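Local coordinates for protein subclass B3 metallo-beta-lactamase (Sphingobium indicum, PDB 7LUU) that probably hydrolyses beta-lactam antibiotics with a pair of zinc ions, as a subclass B3 metallo-beta-lactamase whose active site includes a glutamic acid, at residues Leu226-Ala231 with Arg291-Lys296; Asp232-Arg235 with Ser240-Pro243. One frame throughout, in Å; residues are numbered along the deposited sequence.

Contact 1: residues Leu226-Ala231 with Arg291-Lys296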
ATOM      1  N   LEU A 226      -5.660   6.621   2.710  1.00 12.35           N
ATOM      2  CA  LEU A 226      -6.951   7.264   2.501  1.00 13.22           C
ATOM      3  C   LEU A 226      -6.792   8.783   2.500  1.00 13.06           C
ATOM      4  O   LEU A 226      -7.718   9.493   2.879  1.00 16.15           O
ATOM      5  CB  LEU A 226      -7.945   6.820   3.591  1.00 13.91           C
ATOM      6  CG  LEU A 226      -8.313   5.309   3.608  1.00 16.41           C
ATOM      7  CD1 LEU A 226      -9.222   4.966   4.824  1.00 16.02           C
ATOM      8  CD2 LEU A 226      -8.987   4.854   2.289  1.00 19.07           C
ATOM      9  N   ASN A 227      -5.636   9.324   2.074  0.71 13.59           N
ATOM     10  CA  ASN A 227      -5.450  10.780   2.227  0.71 13.26           C
ATOM     11  C   ASN A 227      -6.049  11.494   1.024  0.71 15.50           C
ATOM     12  O   ASN A 227      -5.688  11.184  -0.117  0.71 17.54           O
ATOM     13  CB  ASN A 227      -3.985  11.117   2.345  0.71 18.56           C
ATOM     14  CG  ASN A 227      -3.417  10.555   3.577  0.71 17.62           C
ATOM     15  OD1 ASN A 227      -4.109  10.484   4.611  0.71 21.56           O
ATOM     16  ND2 ASN A 227      -2.164  10.134   3.503  0.71 18.35           N
ATOM     17  N   PRO A 228      -6.949  12.413   1.224  1.00 16.52           N
ATOM     18  CA  PRO A 228      -7.526  13.133   0.089  1.00 18.04           C
ATOM     19  C   PRO A 228      -6.579  14.239  -0.354  1.00 21.03           C
ATOM     20  O   PRO A 228      -6.714  15.390   0.061  1.00 29.59           O
ATOM     21  CB  PRO A 228      -8.870  13.674   0.631  1.00 19.84           C
ATOM     22  CG  PRO A 228      -8.632  13.818   2.119  1.00 19.52           C
ATOM     23  CD  PRO A 228      -7.540  12.752   2.532  1.00 17.38           C
ATOM     24  N   VAL A 229      -5.658  13.904  -1.218  1.00 19.06           N
ATOM     25  CA  VAL A 229      -4.739  14.900  -1.754  1.00 21.05           C
ATOM     26  C   VAL A 229      -4.807  14.881  -3.266  1.00 20.87           C
ATOM     27  O   VAL A 229      -5.277  13.916  -3.897  1.00 22.55           O
ATOM     28  CB  VAL A 229      -3.311  14.676  -1.240  1.00 29.85           C
ATOM     29  CG1 VAL A 229      -3.283  14.971   0.227  1.00 33.24           C
ATOM     30  CG2 VAL A 229      -2.912  13.285  -1.518  1.00 22.74           C
ATOM     31  N   SER A 230      -4.437  16.002  -3.850  1.00 19.01           N
ATOM     32  CA  SER A 230      -4.616  16.135  -5.281  1.00 16.26           C
ATOM     33  C   SER A 230      -3.638  17.171  -5.814  1.00 20.85           C
ATOM     34  O   SER A 230      -2.949  17.868  -5.051  1.00 22.74           O
ATOM     35  CB  SER A 230      -6.064  16.571  -5.610  1.00 18.13           C
ATOM     36  OG  SER A 230      -6.162  17.940  -5.344  1.00 22.23           O
ATOM     37  N   ALA A 231      -3.597  17.260  -7.125  1.00 20.52           N
ATOM     38  CA  ALA A 231      -2.957  18.390  -7.778  1.00 22.73           C
ATOM     39  C   ALA A 231      -3.805  19.633  -7.591  1.00 23.22           C
ATOM     40  O   ALA A 231      -4.964  19.577  -7.143  1.00 23.02           O
ATOM     41  CB  ALA A 231      -2.761  18.121  -9.280  1.00 23.73           C
ATOM     42  N   ARG A 291     -11.893  10.745   7.057  1.00 17.28           N
ATOM     43  CA  ARG A 291     -13.169  11.439   6.897  1.00 17.79           C
ATOM     44  C   ARG A 291     -13.030  12.892   7.273  1.00 21.58           C
ATOM     45  O   ARG A 291     -13.582  13.778   6.575  1.00 20.88           O
ATOM     46  CB  ARG A 291     -14.254  10.763   7.726  1.00 19.57           C
ATOM     47  CG  ARG A 291     -15.656  11.310   7.410  1.00 25.28           C
ATOM     48  CD  ARG A 291     -16.640  10.765   8.452  1.00 32.11           C
ATOM     49  NE  ARG A 291     -16.770   9.292   8.440  1.00 32.94           N
ATOM     50  CZ  ARG A 291     -17.555   8.598   7.615  1.00 44.36           C
ATOM     51  NH1 ARG A 291     -17.614   7.267   7.734  1.00 44.65           N
ATOM     52  NH2 ARG A 291     -18.275   9.216   6.667  1.00 43.23           N
ATOM     53  N   ARG A 292     -12.322  13.174   8.384  1.00 19.74           N
ATOM     54  CA  ARG A 292     -12.164  14.571   8.804  1.00 22.53           C
ATOM     55  C   ARG A 292     -11.361  15.374   7.782  1.00 23.84           C
ATOM     56  O   ARG A 292     -11.688  16.538   7.509  1.00 22.06           O
ATOM     57  CB  ARG A 292     -11.484  14.648  10.174  1.00 24.03           C
ATOM     58  CG  ARG A 292     -12.372  14.094  11.317  1.00 30.01           C
ATOM     59  CD  ARG A 292     -11.785  14.423  12.742  1.00 37.43           C
ATOM     60  NE  ARG A 292     -10.316  14.239  12.791  1.00 53.19           N
ATOM     61  CZ  ARG A 292      -9.673  13.132  13.188  1.00 53.91           C
ATOM     62  NH1 ARG A 292     -10.356  12.077  13.641  1.00 49.95           N
ATOM     63  NH2 ARG A 292      -8.335  13.089  13.141  1.00 47.22           N
ATOM     64  N   LEU A 293     -10.313  14.766   7.215  1.00 21.34           N
ATOM     65  CA  LEU A 293      -9.533  15.462   6.200  1.00 17.91           C
ATOM     66  C   LEU A 293     -10.376  15.732   4.947  1.00 18.48           C
ATOM     67  O   LEU A 293     -10.240  16.806   4.338  1.00 20.93           O
ATOM     68  CB  LEU A 293      -8.308  14.653   5.795  1.00 18.22           C
ATOM     69  CG  LEU A 293      -7.231  14.597   6.902  1.00 19.75           C
ATOM     70  CD1 LEU A 293      -6.258  13.503   6.479  1.00 20.74           C
ATOM     71  CD2 LEU A 293      -6.511  15.900   7.093  1.00 23.53           C
ATOM     72  N   LEU A 294     -11.184  14.746   4.530  1.00 19.61           N
ATOM     73  CA  LEU A 294     -12.049  14.911   3.346  1.00 19.00           C
ATOM     74  C   LEU A 294     -13.057  16.023   3.584  1.00 19.84           C
ATOM     75  O   LEU A 294     -13.247  16.912   2.742  1.00 18.33           O
ATOM     76  CB  LEU A 294     -12.781  13.601   3.028  1.00 17.67           C
ATOM     77  CG  LEU A 294     -13.679  13.687   1.785  1.00 19.61           C
ATOM     78  CD1 LEU A 294     -12.924  14.046   0.495  1.00 19.35           C
ATOM     79  CD2 LEU A 294     -14.327  12.284   1.579  1.00 23.01           C
ATOM     80  N   ALA A 295     -13.676  16.019   4.766  1.00 18.41           N
ATOM     81  CA  ALA A 295     -14.658  17.064   5.049  1.00 18.05           C
ATOM     82  C   ALA A 295     -14.016  18.435   4.955  1.00 21.24           C
ATOM     83  O   ALA A 295     -14.649  19.416   4.491  1.00 21.52           O
ATOM     84  CB  ALA A 295     -15.258  16.855   6.458  1.00 19.13           C
ATOM     85  N   LYS A 296     -12.807  18.556   5.503  1.00 21.36           N
ATOM     86  CA  LYS A 296     -12.115  19.844   5.466  1.00 22.67           C
ATOM     87  C   LYS A 296     -11.808  20.242   4.019  1.00 22.73           C
ATOM     88  O   LYS A 296     -11.966  21.417   3.637  1.00 22.37           O
ATOM     89  CB  LYS A 296     -10.846  19.771   6.313  1.00 25.26           C
ATOM     90  CG  LYS A 296     -10.096  21.058   6.399  1.00 38.70           C
ATOM     91  CD  LYS A 296      -8.705  20.868   7.039  1.00 51.51           C
ATOM     92  CE  LYS A 296      -8.389  22.019   7.998  1.00 60.17           C
ATOM     93  NZ  LYS A 296      -7.060  22.629   7.684  1.00 69.20           N
TER

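Contact 2: residues Asp232-Arg235 with Ser240-Pro243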
ATOM      1  N   ASP A 232      -3.250  20.777  -8.010  1.00 22.54           N
ATOM      2  CA  ASP A 232      -3.822  22.057  -7.590  1.00 27.62           C
ATOM      3  C   ASP A 232      -5.217  22.319  -8.160  1.00 30.47           C
ATOM      4  O   ASP A 232      -6.082  22.887  -7.451  1.00 29.17           O
ATOM      5  CB  ASP A 232      -2.882  23.194  -7.979  1.00 38.84           C
ATOM      6  CG  ASP A 232      -1.677  23.289  -7.061  1.00 57.24           C
ATOM      7  OD1 ASP A 232      -1.695  22.639  -5.986  1.00 63.71           O
ATOM      8  OD2 ASP A 232      -0.710  24.006  -7.420  1.00 64.70           O
ATOM      9  N   ARG A 233      -5.449  21.986  -9.437  0.56 23.46           N
ATOM     10  CA  ARG A 233      -6.709  22.309 -10.100  0.56 27.85           C
ATOM     11  C   ARG A 233      -7.768  21.231  -9.922  0.56 25.24           C
ATOM     12  O   ARG A 233      -8.923  21.422 -10.344  0.56 22.05           O
ATOM     13  CB  ARG A 233      -6.492  22.526 -11.602  0.56 32.64           C
ATOM     14  CG  ARG A 233      -5.623  23.738 -11.982  0.56 38.71           C
ATOM     15  CD  ARG A 233      -5.521  23.862 -13.499  0.56 40.51           C
ATOM     16  NE  ARG A 233      -5.261  22.567 -14.123  0.56 45.61           N
ATOM     17  CZ  ARG A 233      -6.182  21.843 -14.763  0.56 46.63           C
ATOM     18  NH1 ARG A 233      -5.857  20.670 -15.307  0.56 41.25           N
ATOM     19  NH2 ARG A 233      -7.431  22.294 -14.844  0.56 45.78           N
ATOM     20  N   TYR A 234      -7.411  20.103  -9.320  1.00 24.19           N
ATOM     21  CA  TYR A 234      -8.395  19.043  -9.134  1.00 22.26           C
ATOM     22  C   TYR A 234      -9.440  19.459  -8.112  1.00 23.73           C
ATOM     23  O   TYR A 234      -9.112  20.062  -7.085  1.00 19.35           O
ATOM     24  CB  TYR A 234      -7.731  17.773  -8.640  1.00 17.87           C
ATOM     25  CG  TYR A 234      -8.639  16.572  -8.503  1.00 17.10           C
ATOM     26  CD1 TYR A 234      -8.962  15.800  -9.632  1.00 18.64           C
ATOM     27  CD2 TYR A 234      -9.197  16.235  -7.266  1.00 17.17           C
ATOM     28  CE1 TYR A 234      -9.787  14.670  -9.501  1.00 19.47           C
ATOM     29  CE2 TYR A 234     -10.040  15.120  -7.113  1.00 20.90           C
ATOM     30  CZ  TYR A 234     -10.312  14.339  -8.259  1.00 20.78           C
ATOM     31  OH  TYR A 234     -11.117  13.235  -8.125  1.00 18.46           O
ATOM     32  N   ARG A 235     -10.706  19.109  -8.369  1.00 18.86           N
ATOM     33  CA  ARG A 235     -11.742  19.397  -7.381  1.00 18.95           C
ATOM     34  C   ARG A 235     -12.458  18.114  -7.020  1.00 19.82           C
ATOM     35  O   ARG A 235     -13.134  17.501  -7.864  1.00 18.84           O
ATOM     36  CB  ARG A 235     -12.760  20.409  -7.895  1.00 19.39           C
ATOM     37  CG  ARG A 235     -12.070  21.755  -8.259  1.00 22.62           C
ATOM     38  CD  ARG A 235     -11.690  22.507  -6.943  1.00 23.35           C
ATOM     39  NE  ARG A 235     -11.082  23.787  -7.297  1.00 27.31           N
ATOM     40  CZ  ARG A 235      -9.768  23.963  -7.429  1.00 31.96           C
ATOM     41  NH1 ARG A 235      -8.934  22.923  -7.245  1.00 27.97           N
ATOM     42  NH2 ARG A 235      -9.280  25.171  -7.770  1.00 32.49           N
ATOM     43  N   SER A 240     -17.546  15.200 -11.962  1.00 20.49           N
ATOM     44  CA  SER A 240     -16.714  14.124 -12.513  1.00 19.36           C
ATOM     45  C   SER A 240     -15.870  13.414 -11.450  1.00 22.83           C
ATOM     46  O   SER A 240     -15.387  12.296 -11.721  1.00 22.93           O
ATOM     47  CB  SER A 240     -15.763  14.682 -13.581  1.00 22.98           C
ATOM     48  OG  SER A 240     -14.994  15.704 -13.036  1.00 23.42           O
ATOM     49  N   SER A 241     -15.728  13.989 -10.250  1.00 18.09           N
ATOM     50  CA  SER A 241     -15.021  13.365  -9.138  1.00 17.35           C
ATOM     51  C   SER A 241     -15.909  12.482  -8.271  1.00 19.11           C
ATOM     52  O   SER A 241     -15.427  11.996  -7.237  1.00 20.56           O
ATOM     53  CB  SER A 241     -14.394  14.426  -8.217  1.00 19.43           C
ATOM     54  OG  SER A 241     -13.458  15.126  -9.018  1.00 21.78           O
ATOM     55  N   ALA A 242     -17.183  12.355  -8.609  1.00 21.00           N
ATOM     56  CA  ALA A 242     -18.088  11.639  -7.696  1.00 21.37           C
ATOM     57  C   ALA A 242     -17.657  10.208  -7.448  1.00 19.61           C
ATOM     58  O   ALA A 242     -17.794   9.751  -6.295  1.00 21.00           O
ATOM     59  CB  ALA A 242     -19.532  11.706  -8.236  1.00 21.72           C
ATOM     60  N   PRO A 243     -17.107   9.460  -8.426  1.00 20.13           N
ATOM     61  CA  PRO A 243     -16.605   8.098  -8.103  1.00 20.48           C
ATOM     62  C   PRO A 243     -15.554   8.097  -7.035  1.00 19.47           C
ATOM     63  O   PRO A 243     -15.516   7.129  -6.252  1.00 21.00           O
ATOM     64  CB  PRO A 243     -16.074   7.576  -9.441  1.00 19.97           C
ATOM     65  CG  PRO A 243     -16.926   8.348 -10.479  1.00 21.66           C
ATOM     66  CD  PRO A 243     -17.049   9.736  -9.864  1.00 20.85           C
TER

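Contact 1: residues Leu226-Ala231 with Arg291-Lys296
P228, on an irregular run of chain, faces one turn of the helix 282-300, its CA lying 5.9 Å from that of L294, and it sits at the centre of an inverse gamma turn whose bond from V229 N to N227 O is weak. The proline ring does most of the touching. Its CG comes within 3.6 Å of L294 N and 3.8 Å of L293 CB, so the CG corner of the ring rests on the helix backbone and on the base of L293; P228 and L293 cross at about a right angle. On L294, CG stands anti to the backbone N (chi1 -179°), and its CD1 reaches 4.1 Å from P228 CB. A compact ring without an N-H suits this place, since N-H groups within a helix are normally used by its i to i-4 bonds. N227, in the conformer described, runs alongside L293, pointing the same way, with OD1 4.1 Å from L293 CD1, but its polar end is held by others: OD1 accepts from R289 and ND2 donates to N270. No hydrogen bond joins the two segments. The contact is thus chiefly apolar, van der Waals packing against the helix, and P228 directly follows N227, whose backbone O accepts a hydrogen bond from H200 ND1 that probably helps to orient this zinc ligand.

Contact 2: residues Asp232-Arg235 with Ser240-Pro243
The Y234 ring meets S241 obliquely, the serine hydroxyl approaching its phenol end, while the guanidinium of R235 is occupied at its edge by D232 O, in its own plane. For the tyrosine, S241 OG lies 3.3 Å from Y234 CZ and 3.1 Å from Y234 OH, with the serine CB also near the phenol oxygen. CG of Y234 is anti to the backbone N, beside the carbonyl carbon (chi1 -176°), and the ring runs from there with its phenol end at S241. F236 meets the same ring edge-to-face, and P162 also touches it.

One hydrogen bond joins the segments: S241 OG donates to R235 O at 2.7 Å, tilted 29° from the carbonyl plane. Serine suits the position because it is small enough to be buried beside the phenol and can still give its proton to a main-chain acceptor that the loop presents. The R235 side chain turns back over its own loop instead of crossing to S241. Its NH1 grips two carbonyls at once, D232 O at 2.9 Å in a nearly straight bond (167°) and Y234 O at 2.9 Å, more bent and with the donor above that carbonyl's plane. A long side chain with several N-H groups can tie such a turn together, and these two bonds probably help to hold this exposed arginine, which also packs on E301.

The arrangement belongs to the connection between strand 216-223 and helix 242-257 of the metallo-beta-lactamase fold: a serine hydroxyl in the 3-10 turn leading into the helix holds a main-chain carbonyl of the preceding loop, with the Y234 side chain about 12 Å from a bound zinc ion (nearest atoms).

Overall arrangement
Both contacts fasten the same long connection between strand 216-223 and helix 242-257, and residues 226-231 run straight on into 232-235. Contact 1 joins residues distant in sequence, setting the first part of the connection on the helix 282-300; contact 2 is local, closing the later part on the 3-10 segment just before helix 242-257. Each is partly buried, but contact 2 lies farther out, its centre about 22 Å from the chain's centre against 17 Å. Their chemistry differs: contact 1 is proline and leucine packing, with N227 at its edge reaching toward the zinc ligands, whereas contact 2 has a serine-to-carbonyl bond and arginine-bound carbonyls. The contact centres are 12 Å apart.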